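Local coordinates for DNA polymerase (Bacillus phage phi29, PDB 2PYJ), which replicates viral DNA from a protein primer, combining processive, strand-displacing polymerisation with 3'-5' exonuclease activity, at residues 284-289 against 345-350; 301-306 against 313-318; 126-131 against 378-383. The protein carries 2 engineered substitutions. All coordinates share one frame; numbering follows the deposited sequence.

Interaction 1: residues 284-289 against 345-350; sequences HIQHIR and VEYISG. With EDO (1,2-ethanediol), chain V.
A beta bulge at Ile348 and Ser349, both facing His287, interrupts the antiparallel pairing of strands 283-294 and 340-356 in the polymerisation region. His287 N donates to Ser349 O at 2.8 Å while His287 O takes Ile348 N at 2.9 Å; beyond the bulge Arg289 and Glu346 form a regular hydrogen-bonded pair. The extra residue turns the Ile348 side chain toward the partner strand. With CG1 anti to the carbonyl carbon (chi1 -58°), its CD1 sits over the middle of the His287 imidazole, 3.5 Å from the centroid in a CH-pi contact, and also over a face of the Arg289 guanidinium, 3.4 Å from CZ. Arg289 bends at chi3 and grips Glu346 side-on: NE reaches OE1 and NH2 reaches OE2, each at 3.1 Å, both from above a carboxylate plane turned 62° from the guanidinium. On the other face of the sheet, the Gln286 amide stands nearly perpendicular to the Tyr347 ring and meets its edge; Gln286 NE2 donates to the O of His287, the next residue in the strand, at 3.2 Å, and to Gly273 O. Asp325 takes both His287 NE2 and Arg289 NH1. Gripped by two carboxylates and covered by Ile348 CD1, the guanidinium has its rotation fixed.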
loop_
_atom_site.group_PDB
_atom_site.type_symbol
_atom_site.label_atom_id
_atom_site.label_comp_id
_atom_site.label_asym_id
_atom_site.label_seq_id
_atom_site.Cartn_x
_atom_site.Cartn_y
_atom_site.Cartn_z
ATOM N N HIS G 284 -14.723 1.129 23.425
ATOM C CA HIS G 284 -15.894 1.725 22.795
ATOM C C HIS G 284 -15.584 2.798 21.755
ATOM O O HIS G 284 -14.503 3.379 21.730
ATOM C CB HIS G 284 -16.900 2.241 23.860
ATOM C CG HIS G 284 -16.499 3.525 24.518
ATOM N ND1 HIS G 284 -15.596 3.585 25.557
ATOM C CD2 HIS G 284 -16.900 4.797 24.295
ATOM C CE1 HIS G 284 -15.453 4.840 25.939
ATOM N NE2 HIS G 284 -16.231 5.595 25.187
ATOM N N ILE G 285 -16.555 3.008 20.884
ATOM C CA ILE G 285 -16.584 4.137 19.959
ATOM C C ILE G 285 -17.719 5.047 20.389
ATOM O O ILE G 285 -18.868 4.591 20.557
ATOM C CB ILE G 285 -16.841 3.681 18.520
ATOM C CG1 ILE G 285 -15.651 2.852 18.005
ATOM C CG2 ILE G 285 -17.126 4.876 17.631
ATOM C CD1 ILE G 285 -15.962 2.021 16.765
ATOM N N GLN G 286 -17.402 6.326 20.574
ATOM C CA GLN G 286 -18.375 7.310 21.015
ATOM C C GLN G 286 -18.627 8.371 19.953
ATOM O O GLN G 286 -17.684 8.977 19.438
ATOM C CB GLN G 286 -17.888 8.001 22.285
ATOM C CG GLN G 286 -18.822 9.116 22.773
ATOM C CD GLN G 286 -20.013 8.587 23.547
ATOM O OE1 GLN G 286 -19.845 7.883 24.534
ATOM N NE2 GLN G 286 -21.225 8.952 23.115
ATOM N N HIS G 287 -19.906 8.600 19.655
ATOM C CA HIS G 287 -20.328 9.720 18.816
ATOM C C HIS G 287 -20.546 10.937 19.709
ATOM O O HIS G 287 -21.361 10.902 20.633
ATOM C CB HIS G 287 -21.612 9.381 18.039
ATOM C CG HIS G 287 -22.033 10.447 17.064
ATOM N ND1 HIS G 287 -23.336 10.597 16.641
ATOM C CD2 HIS G 287 -21.326 11.425 16.452
ATOM C CE1 HIS G 287 -23.411 11.615 15.805
ATOM N NE2 HIS G 287 -22.204 12.134 15.673
ATOM N N ILE G 288 -19.779 11.989 19.454
ATOM C CA ILE G 288 -19.925 13.267 20.163
ATOM C C ILE G 288 -20.046 14.441 19.204
ATOM O O ILE G 288 -19.627 14.363 18.043
ATOM C CB ILE G 288 -18.727 13.554 21.125
ATOM C CG1 ILE G 288 -17.430 13.822 20.335
ATOM C CG2 ILE G 288 -18.552 12.397 22.138
ATOM C CD1 ILE G 288 -16.300 14.358 21.180
ATOM N N ARG G 289 -20.654 15.516 19.703
ATOM C CA ARG G 289 -20.512 16.848 19.137
ATOM C C ARG G 289 -19.915 17.727 20.234
ATOM O O ARG G 289 -20.363 17.675 21.379
ATOM C CB ARG G 289 -21.855 17.398 18.666
ATOM C CG ARG G 289 -22.293 16.874 17.289
ATOM C CD ARG G 289 -23.605 17.516 16.825
ATOM N NE ARG G 289 -24.770 16.933 17.496
ATOM C CZ ARG G 289 -25.459 15.873 17.057
ATOM N NH1 ARG G 289 -25.120 15.253 15.927
ATOM N NH2 ARG G 289 -26.500 15.429 17.757
ATOM N N VAL G 345 -19.732 19.394 25.470
ATOM C CA VAL G 345 -19.657 18.061 24.900
ATOM C C VAL G 345 -21.025 17.399 24.952
ATOM O O VAL G 345 -21.638 17.260 26.018
ATOM C CB VAL G 345 -18.581 17.173 25.571
ATOM C CG1 VAL G 345 -18.434 15.839 24.808
ATOM C CG2 VAL G 345 -17.243 17.913 25.614
ATOM N N GLU G 346 -21.504 17.015 23.778
ATOM C CA GLU G 346 -22.746 16.301 23.643
ATOM C C GLU G 346 -22.402 14.853 23.335
ATOM O O GLU G 346 -21.913 14.551 22.247
ATOM C CB GLU G 346 -23.569 16.912 22.509
ATOM C CG GLU G 346 -24.974 16.359 22.396
ATOM C CD GLU G 346 -25.666 16.780 21.126
ATOM O OE1 GLU G 346 -25.182 17.719 20.455
ATOM O OE2 GLU G 346 -26.705 16.177 20.803
ATOM N N TYR G 347 -22.621 13.970 24.314
ATOM C CA TYR G 347 -22.460 12.524 24.119
ATOM C C TYR G 347 -23.744 11.988 23.545
ATOM O O TYR G 347 -24.784 12.005 24.203
ATOM C CB TYR G 347 -22.137 11.819 25.437
ATOM C CG TYR G 347 -20.810 12.223 26.010
ATOM C CD1 TYR G 347 -20.718 13.267 26.931
ATOM C CD2 TYR G 347 -19.640 11.591 25.612
ATOM C CE1 TYR G 347 -19.498 13.654 27.450
ATOM C CE2 TYR G 347 -18.412 11.970 26.125
ATOM C CZ TYR G 347 -18.347 13.001 27.045
ATOM O OH TYR G 347 -17.130 13.381 27.570
ATOM N N ILE G 348 -23.669 11.503 22.318
ATOM C CA ILE G 348 -24.858 11.165 21.547
ATOM C C ILE G 348 -25.202 9.677 21.682
ATOM O O ILE G 348 -26.296 9.321 22.110
ATOM C CB ILE G 348 -24.669 11.547 20.067
ATOM C CG1 ILE G 348 -24.364 13.049 19.955
ATOM C CG2 ILE G 348 -25.919 11.146 19.241
ATOM C CD1 ILE G 348 -23.735 13.461 18.658
ATOM N N SER G 349 -24.258 8.826 21.308
ATOM C CA SER G 349 -24.446 7.375 21.340
ATOM C C SER G 349 -23.144 6.736 20.979
ATOM O O SER G 349 -22.163 7.426 20.713
ATOM C CB SER G 349 -25.512 6.924 20.336
ATOM O OG SER G 349 -25.011 6.987 19.002
ATOM N N GLY G 350 -23.127 5.408 20.957
ATOM C CA GLY G 350 -21.960 4.700 20.496
ATOM C C GLY G 350 -22.092 3.201 20.482
ATOM O O GLY G 350 -23.199 2.655 20.542
HETATM C C1 EDO V . -16.490 9.076 28.014
HETATM O O1 EDO V . -15.813 10.334 27.893
HETATM C C2 EDO V . -16.311 8.246 26.752
HETATM O O2 EDO V . -17.477 8.277 25.910
HETATM O O HOH W 1 -25.354 8.757 16.974
#

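Interaction 2: residues 301-306 against 313-318; sequences TIQIKR and NEYLKS. With nucleotides of chain B.
With Gln303 CG placed between its own N and carbonyl carbon (chi1 72°) and the chain extended beyond it, the amide lies almost flat over the Tyr315 ring, the planes 15° apart. Tyr315 CG, anti to the carbonyl carbon, turns that ring against the Gln303 chain. Both belong to the long loop between strands 283-294 and 324-329, which doubles back here and touches bound DNA; the loop is probably part of the TPR1 insertion of protein-primed polymerases. Gln303 CB makes a CH-pi contact over the same ring, toward its rim, while Thr301 O comes in at the ring edge, 3.4 Å from Tyr315 CE2; Phe230 packs edge-to-face with this tyrosine. One backbone bond joins the two runs directly, Leu316 N to Ile302 O at 2.8 Å, and a water links Ile304 N to Glu314 O. The Leu316 and Ile304 side chains cross at about a right angle, CD1 to CD1 at 3.7 Å. The amide's outer end faces a DNA phosphate: Gln303 NE2 donates to OP1 of DA8 of chain B at 3.2 Å, nearly straight at 164°. Lys305, also bonded to Gly312 O, reaches OP2 of that phosphate, and its NZ donates to Gln303 OE1 at 3.0 Å from above the amide plane.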
loop_
_atom_site.group_PDB
_atom_site.type_symbol
_atom_site.label_atom_id
_atom_site.label_comp_id
_atom_site.label_asym_id
_atom_site.label_seq_id
_atom_site.Cartn_x
_atom_site.Cartn_y
_atom_site.Cartn_z
ATOM N N THR G 301 -3.832 16.949 18.036
ATOM C CA THR G 301 -4.093 15.555 17.663
ATOM C C THR G 301 -5.355 15.376 16.815
ATOM O O THR G 301 -5.598 14.285 16.303
ATOM C CB THR G 301 -4.225 14.630 18.913
ATOM O OG1 THR G 301 -5.434 14.937 19.621
ATOM C CG2 THR G 301 -3.025 14.764 19.836
ATOM N N ILE G 302 -6.162 16.429 16.684
ATOM C CA ILE G 302 -7.435 16.330 15.984
ATOM C C ILE G 302 -7.340 16.919 14.577
ATOM O O ILE G 302 -6.982 18.089 14.402
ATOM C CB ILE G 302 -8.561 17.079 16.731
ATOM C CG1 ILE G 302 -8.829 16.443 18.102
ATOM C CG2 ILE G 302 -9.851 17.090 15.881
ATOM C CD1 ILE G 302 -9.718 17.310 18.982
ATOM N N GLN G 303 -7.670 16.101 13.586
ATOM C CA GLN G 303 -7.890 16.592 12.239
ATOM C C GLN G 303 -9.267 16.108 11.768
ATOM O O GLN G 303 -9.691 14.999 12.105
ATOM C CB GLN G 303 -6.729 16.196 11.296
ATOM C CG GLN G 303 -6.645 14.749 10.921
ATOM C CD GLN G 303 -5.639 14.464 9.794
ATOM O OE1 GLN G 303 -5.672 13.398 9.197
ATOM N NE2 GLN G 303 -4.737 15.407 9.525
ATOM N N ILE G 304 -9.985 16.964 11.043
ATOM C CA ILE G 304 -11.380 16.677 10.680
ATOM C C ILE G 304 -11.539 16.644 9.173
ATOM O O ILE G 304 -11.377 17.669 8.494
ATOM C CB ILE G 304 -12.368 17.708 11.300
ATOM C CG1 ILE G 304 -12.330 17.643 12.842
ATOM C CG2 ILE G 304 -13.793 17.442 10.831
ATOM C CD1 ILE G 304 -13.123 18.759 13.535
ATOM N N LYS G 305 -11.873 15.463 8.657
ATOM C CA LYS G 305 -12.039 15.257 7.216
ATOM C C LYS G 305 -13.504 15.321 6.789
ATOM O O LYS G 305 -14.410 15.149 7.602
ATOM C CB LYS G 305 -11.432 13.911 6.802
ATOM C CG LYS G 305 -9.915 13.845 6.970
ATOM C CD LYS G 305 -9.302 12.777 6.080
ATOM C CE LYS G 305 -7.856 12.507 6.442
ATOM N NZ LYS G 305 -7.032 13.738 6.560
ATOM N N ARG G 306 -13.712 15.578 5.505
ATOM C CA ARG G 306 -15.057 15.596 4.893
ATOM C C ARG G 306 -15.977 16.658 5.518
ATOM O O ARG G 306 -17.205 16.496 5.565
ATOM C CB ARG G 306 -15.685 14.189 4.931
ATOM C CG ARG G 306 -14.983 13.204 3.984
ATOM C CD ARG G 306 -15.489 11.770 4.136
ATOM N NE ARG G 306 -15.207 11.225 5.463
ATOM C CZ ARG G 306 -14.038 10.704 5.847
ATOM N NH1 ARG G 306 -12.999 10.642 5.008
ATOM N NH2 ARG G 306 -13.907 10.242 7.086
ATOM N N ASN G 313 -6.344 17.792 6.260
ATOM C CA ASN G 313 -4.991 17.393 6.664
ATOM C C ASN G 313 -4.443 18.216 7.841
ATOM O O ASN G 313 -3.347 17.942 8.332
ATOM C CB ASN G 313 -4.023 17.525 5.482
ATOM C CG ASN G 313 -3.892 18.956 4.992
ATOM O OD1 ASN G 313 -4.851 19.534 4.513
ATOM N ND2 ASN G 313 -2.710 19.535 5.132
ATOM N N GLU G 314 -5.198 19.224 8.271
ATOM C CA GLU G 314 -4.725 20.163 9.288
ATOM C C GLU G 314 -5.049 19.717 10.706
ATOM O O GLU G 314 -6.207 19.471 11.043
ATOM C CB GLU G 314 -5.303 21.555 9.049
ATOM C CG GLU G 314 -4.753 22.612 9.994
ATOM C CD GLU G 314 -5.438 23.973 9.861
ATOM O OE1 GLU G 314 -6.163 24.214 8.854
ATOM O OE2 GLU G 314 -5.243 24.803 10.779
ATOM N N TYR G 315 -4.014 19.644 11.535
ATOM C CA TYR G 315 -4.196 19.389 12.954
ATOM C C TYR G 315 -4.621 20.672 13.653
ATOM O O TYR G 315 -3.935 21.714 13.589
ATOM C CB TYR G 315 -2.956 18.714 13.558
ATOM C CG TYR G 315 -2.939 17.254 13.185
ATOM C CD1 TYR G 315 -2.192 16.802 12.103
ATOM C CD2 TYR G 315 -3.741 16.333 13.862
ATOM C CE1 TYR G 315 -2.204 15.468 11.736
ATOM C CE2 TYR G 315 -3.764 14.997 13.490
ATOM C CZ TYR G 315 -2.987 14.577 12.418
ATOM O OH TYR G 315 -2.994 13.258 12.031
ATOM N N LEU G 316 -5.793 20.599 14.276
ATOM C CA LEU G 316 -6.525 21.783 14.716
ATOM C C LEU G 316 -6.181 22.235 16.144
ATOM O O LEU G 316 -6.138 21.433 17.070
ATOM C CB LEU G 316 -8.025 21.525 14.601
ATOM C CG LEU G 316 -8.580 21.196 13.213
ATOM C CD1 LEU G 316 -10.036 20.776 13.319
ATOM C CD2 LEU G 316 -8.404 22.396 12.239
ATOM N N LYS G 317 -5.949 23.535 16.294
ATOM C CA LYS G 317 -5.762 24.178 17.604
ATOM C C LYS G 317 -7.103 24.455 18.284
ATOM O O LYS G 317 -7.197 24.543 19.514
ATOM C CB LYS G 317 -5.014 25.504 17.428
ATOM C CG LYS G 317 -3.568 25.353 17.037
ATOM C CD LYS G 317 -2.849 26.699 17.034
ATOM C CE LYS G 317 -1.395 26.554 16.576
ATOM N NZ LYS G 317 -1.301 25.958 15.204
ATOM N N SER G 318 -8.134 24.617 17.467
ATOM C CA SER G 318 -9.435 25.069 17.920
ATOM C C SER G 318 -10.487 24.581 16.948
ATOM O O SER G 318 -10.206 24.410 15.753
ATOM C CB SER G 318 -9.459 26.603 17.965
ATOM O OG SER G 318 -10.770 27.113 18.208
ATOM P P DA B 8 -3.196 13.780 6.254
ATOM O OP1 DA B 8 -2.554 14.367 7.451
ATOM O OP2 DA B 8 -4.602 14.080 5.931
ATOM O "O5'" DA B 8 -2.329 14.199 4.984
ATOM C "C5'" DA B 8 -0.910 14.278 5.056
ATOM C "C4'" DA B 8 -0.368 14.496 3.659
ATOM O "O4'" DA B 8 -0.587 13.284 2.907
ATOM C "C3'" DA B 8 -1.052 15.630 2.889
ATOM O "O3'" DA B 8 -0.104 16.676 2.626
ATOM C "C2'" DA B 8 -1.570 14.948 1.623
ATOM C "C1'" DA B 8 -0.805 13.635 1.573
ATOM N N9 DA B 8 -1.587 12.655 0.832
ATOM C C8 DA B 8 -2.913 12.316 1.032
ATOM N N7 DA B 8 -3.365 11.434 0.176
ATOM C C5 DA B 8 -2.270 11.199 -0.670
ATOM C C6 DA B 8 -2.084 10.380 -1.810
ATOM N N6 DA B 8 -3.029 9.574 -2.319
ATOM N N1 DA B 8 -0.868 10.379 -2.393
ATOM C C2 DA B 8 0.110 11.168 -1.904
ATOM N N3 DA B 8 0.059 11.992 -0.856
ATOM C C4 DA B 8 -1.168 11.951 -0.278
ATOM P P DA B 7 -7.178 8.924 7.256
ATOM O OP1 DA B 7 -7.169 9.251 8.703
ATOM O OP2 DA B 7 -8.339 9.309 6.452
ATOM O "O5'" DA B 7 -5.889 9.562 6.565
ATOM C "C5'" DA B 7 -4.612 9.394 7.189
ATOM C "C4'" DA B 7 -3.495 9.930 6.332
ATOM O "O4'" DA B 7 -3.300 9.082 5.201
ATOM C "C3'" DA B 7 -3.725 11.312 5.726
ATOM O "O3'" DA B 7 -2.942 12.235 6.420
ATOM C "C2'" DA B 7 -3.283 11.191 4.257
ATOM C "C1'" DA B 7 -2.662 9.815 4.199
ATOM N N9 DA B 7 -2.841 9.048 2.961
ATOM C C8 DA B 7 -3.969 8.395 2.536
ATOM N N7 DA B 7 -3.823 7.761 1.394
ATOM C C5 DA B 7 -2.513 8.028 1.054
ATOM C C6 DA B 7 -1.726 7.669 -0.048
ATOM N N6 DA B 7 -2.154 6.908 -1.046
ATOM N N1 DA B 7 -0.454 8.114 -0.075
ATOM C C2 DA B 7 0.000 8.877 0.918
ATOM N N3 DA B 7 -0.640 9.286 1.999
ATOM C C4 DA B 7 -1.900 8.820 2.012
HETATM O O HOH W 2 -8.782 19.359 10.295
#

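Interaction 3: residues 126-131 against 378-383; sequences LPFPVK and IKQLAK. With DGT (2'-deoxyguanosine-5'-triphosphate), chain T; EDO (1,2-ethanediol), chain C.
The edge of the Phe128 ring meets Leu381, whose CG lies in the ring plane 3.7 Å from CE1, while one face has Pro127 CG above it, offset toward the rim. The Gln380 amide, its plane turned 57° from the ring, approaches obliquely, bringing OE1 within 3.0 Å of Phe128 CE2. That oxygen is no loose end: it accepts a hydrogen bond from Lys132 NZ, so the lysine helps to hold it where it borders the aromatic ring. With CG anti to the carbonyl carbon (chi1 -84°), Leu381 spreads both methyls toward the loop; CD1 faces Leu126 CD2 at 4.3 Å and CD2 faces Pro127 CD at 4.1 Å. The contact joins the exonuclease region to the polymerisation region. Residues 126-131 belong to the former and lead into helix 130-137, with Pro129 at the N-cap, whereas 378-383 lies on helix 376-393, the fingers helix that binds the incoming nucleotide. An inverse gamma turn centred on Pro127 shapes the exonuclease side, closed by Phe128 N to Leu126 O at 2.8 Å, and Phe128 O takes a bond from His61 NE2, a residue that interacts with the terminal protein. The Phe128 and Leu126 side chains also pack on Ile133. Further along the fingers helix, Lys383 runs fully extended to the dGTP triphosphate, where its NZ bonds O1G at 2.7 Å and O1A at 3.0 Å, with a weaker bond to the bridging O3A.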
loop_
_atom_site.group_PDB
_atom_site.type_symbol
_atom_site.label_atom_id
_atom_site.label_comp_id
_atom_site.label_asym_id
_atom_site.label_seq_id
_atom_site.Cartn_x
_atom_site.Cartn_y
_atom_site.Cartn_z
ATOM N N LEU G 126 4.519 -10.189 -5.692
ATOM C CA LEU G 126 5.943 -9.842 -5.682
ATOM C C LEU G 126 6.122 -8.388 -6.131
ATOM O O LEU G 126 6.519 -8.116 -7.282
ATOM C CB LEU G 126 6.711 -10.768 -6.617
ATOM C CG LEU G 126 6.645 -12.281 -6.376
ATOM C CD1 LEU G 126 7.034 -13.041 -7.651
ATOM C CD2 LEU G 126 7.524 -12.693 -5.208
ATOM N N PRO G 127 5.817 -7.436 -5.239
ATOM C CA PRO G 127 5.802 -6.018 -5.618
ATOM C C PRO G 127 7.202 -5.374 -5.685
ATOM O O PRO G 127 7.475 -4.408 -4.979
ATOM C CB PRO G 127 4.956 -5.389 -4.510
ATOM C CG PRO G 127 5.252 -6.220 -3.326
ATOM C CD PRO G 127 5.452 -7.623 -3.823
ATOM N N PHE G 128 8.051 -5.910 -6.560
ATOM C CA PHE G 128 9.432 -5.449 -6.751
ATOM C C PHE G 128 9.744 -5.507 -8.243
ATOM O O PHE G 128 9.073 -6.247 -8.981
ATOM C CB PHE G 128 10.409 -6.364 -5.992
ATOM C CG PHE G 128 9.942 -6.737 -4.608
ATOM C CD1 PHE G 128 9.393 -7.992 -4.355
ATOM C CD2 PHE G 128 10.021 -5.826 -3.567
ATOM C CE1 PHE G 128 8.944 -8.329 -3.080
ATOM C CE2 PHE G 128 9.575 -6.171 -2.282
ATOM C CZ PHE G 128 9.031 -7.419 -2.055
ATOM N N PRO G 129 10.759 -4.745 -8.707
ATOM C CA PRO G 129 11.252 -4.973 -10.079
ATOM C C PRO G 129 11.826 -6.380 -10.285
ATOM O O PRO G 129 12.299 -7.017 -9.327
ATOM C CB PRO G 129 12.361 -3.919 -10.233
ATOM C CG PRO G 129 12.027 -2.872 -9.218
ATOM C CD PRO G 129 11.466 -3.628 -8.061
ATOM N N VAL G 130 11.796 -6.847 -11.535
ATOM C CA VAL G 130 12.275 -8.188 -11.876
ATOM C C VAL G 130 13.720 -8.429 -11.445
ATOM O O VAL G 130 14.040 -9.502 -10.936
ATOM C CB VAL G 130 12.106 -8.507 -13.406
ATOM C CG1 VAL G 130 12.734 -9.845 -13.744
ATOM C CG2 VAL G 130 10.640 -8.529 -13.782
ATOM N N LYS G 131 14.592 -7.441 -11.649
ATOM C CA LYS G 131 15.998 -7.592 -11.295
ATOM C C LYS G 131 16.198 -7.731 -9.777
ATOM O O LYS G 131 17.078 -8.469 -9.333
ATOM C CB LYS G 131 16.842 -6.447 -11.856
ATOM C CG LYS G 131 16.974 -6.501 -13.384
ATOM C CD LYS G 131 18.370 -6.184 -13.877
ATOM C CE LYS G 131 18.532 -6.621 -15.343
ATOM N NZ LYS G 131 19.932 -6.622 -15.768
ATOM N N ILE G 378 12.742 -10.211 0.650
ATOM C CA ILE G 378 12.229 -11.261 1.538
ATOM C C ILE G 378 11.766 -10.637 2.846
ATOM O O ILE G 378 10.680 -10.957 3.351
ATOM C CB ILE G 378 13.297 -12.393 1.785
ATOM C CG1 ILE G 378 13.855 -12.932 0.448
ATOM C CG2 ILE G 378 12.720 -13.532 2.642
ATOM C CD1 ILE G 378 12.806 -13.251 -0.593
ATOM N N LYS G 379 12.591 -9.740 3.393
ATOM C CA LYS G 379 12.221 -8.963 4.569
ATOM C C LYS G 379 10.975 -8.122 4.300
ATOM O O LYS G 379 10.021 -8.122 5.088
ATOM C CB LYS G 379 13.384 -8.058 4.991
ATOM C CG LYS G 379 13.072 -7.162 6.190
ATOM C CD LYS G 379 14.001 -5.948 6.237
ATOM C CE LYS G 379 14.977 -6.006 7.372
ATOM N NZ LYS G 379 14.466 -5.265 8.572
ATOM N N GLN G 380 10.994 -7.401 3.180
ATOM C CA GLN G 380 9.864 -6.567 2.769
ATOM C C GLN G 380 8.563 -7.355 2.580
ATOM O O GLN G 380 7.475 -6.829 2.816
ATOM C CB GLN G 380 10.210 -5.809 1.476
ATOM C CG GLN G 380 11.283 -4.735 1.671
ATOM C CD GLN G 380 12.058 -4.397 0.392
ATOM O OE1 GLN G 380 11.514 -4.436 -0.705
ATOM N NE2 GLN G 380 13.337 -4.065 0.544
ATOM N N LEU G 381 8.672 -8.605 2.132
ATOM C CA LEU G 381 7.488 -9.456 1.965
ATOM C C LEU G 381 6.896 -9.824 3.323
ATOM O O LEU G 381 5.689 -9.779 3.505
ATOM C CB LEU G 381 7.805 -10.716 1.130
ATOM C CG LEU G 381 7.736 -10.511 -0.402
ATOM C CD1 LEU G 381 8.371 -11.664 -1.171
ATOM C CD2 LEU G 381 6.281 -10.277 -0.873
ATOM N N ALA G 382 7.766 -10.179 4.266
ATOM C CA ALA G 382 7.362 -10.514 5.658
ATOM C C ALA G 382 6.662 -9.327 6.315
ATOM O O ALA G 382 5.626 -9.474 6.962
ATOM C CB ALA G 382 8.583 -10.913 6.445
ATOM N N LYS G 383 7.244 -8.141 6.135
ATOM C CA LYS G 383 6.641 -6.873 6.567
ATOM C C LYS G 383 5.235 -6.682 5.980
ATOM O O LYS G 383 4.307 -6.277 6.684
ATOM C CB LYS G 383 7.556 -5.702 6.167
ATOM C CG LYS G 383 6.950 -4.308 6.342
ATOM C CD LYS G 383 8.000 -3.248 6.108
ATOM C CE LYS G 383 7.398 -1.869 6.004
ATOM N NZ LYS G 383 8.472 -0.819 6.121
HETATM P PG DGT T . 9.575 -1.187 9.795
HETATM O O1G DGT T . 9.948 -1.400 8.350
HETATM O O2G DGT T . 10.336 -2.112 10.704
HETATM O O3G DGT T . 9.433 0.264 10.332
HETATM O O3B DGT T . 8.055 -1.756 9.805
HETATM P PB DGT T . 6.703 -0.864 9.898
HETATM O O1B DGT T . 5.552 -1.834 9.809
HETATM O O2B DGT T . 6.842 0.190 11.002
HETATM O O3A DGT T . 6.677 -0.075 8.478
HETATM P PA DGT T . 6.700 1.529 8.329
HETATM O O1A DGT T . 7.065 1.763 6.853
HETATM O O2A DGT T . 7.495 2.207 9.487
HETATM O "O5'" DGT T . 5.148 1.875 8.390
HETATM C "C5'" DGT T . 4.501 2.193 9.604
HETATM C "C4'" DGT T . 3.102 1.632 9.591
HETATM O "O4'" DGT T . 2.305 2.170 8.502
HETATM C "C3'" DGT T . 3.016 0.114 9.456
HETATM O "O3'" DGT T . 3.266 -0.609 10.676
HETATM C "C2'" DGT T . 1.584 -0.032 9.015
HETATM C "C1'" DGT T . 1.401 1.165 8.074
HETATM N N9 DGT T . 1.792 0.651 6.753
HETATM C C8 DGT T . 2.987 0.776 6.115
HETATM N N7 DGT T . 2.942 0.104 4.932
HETATM C C5 DGT T . 1.723 -0.447 4.827
HETATM C C6 DGT T . 1.009 -1.278 3.842
HETATM O O6 DGT T . 1.546 -1.643 2.779
HETATM N N1 DGT T . -0.239 -1.656 4.119
HETATM C C2 DGT T . -0.875 -1.303 5.252
HETATM N N2 DGT T . -2.140 -1.730 5.426
HETATM N N3 DGT T . -0.278 -0.528 6.212
HETATM C C4 DGT T . 0.992 -0.098 6.034
HETATM C C1 EDO C . 9.102 -1.757 1.762
HETATM O O1 EDO C . 8.050 -2.629 2.181
HETATM C C2 EDO C . 9.601 -0.949 2.958
HETATM O O2 EDO C . 10.153 -1.818 3.949
#

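How the interactions relate
Interactions 1 and 2 are neighbours, with centres 18 Å apart and nearest atoms about 8 Å apart: the loop of interaction 2 is strung between two strands of the sheet to which interaction 1 belongs. Of the three, only interaction 2 meets DNA directly; the nearest atom of interaction 1 is about 14 Å from the bound nucleic acid, and that of interaction 3 about 7 Å. Interaction 3 closes a chain loop that contains the other two, yet its centre lies 43 Å from that of interaction 1 and 35 Å from that of interaction 2. The polymerase site falls between: Lys383 touches the dGTP, while the Tyr315 side chain is about 13 Å from that nucleotide and about 8 Å from the side chain of Asp456, a catalytic metal ligand.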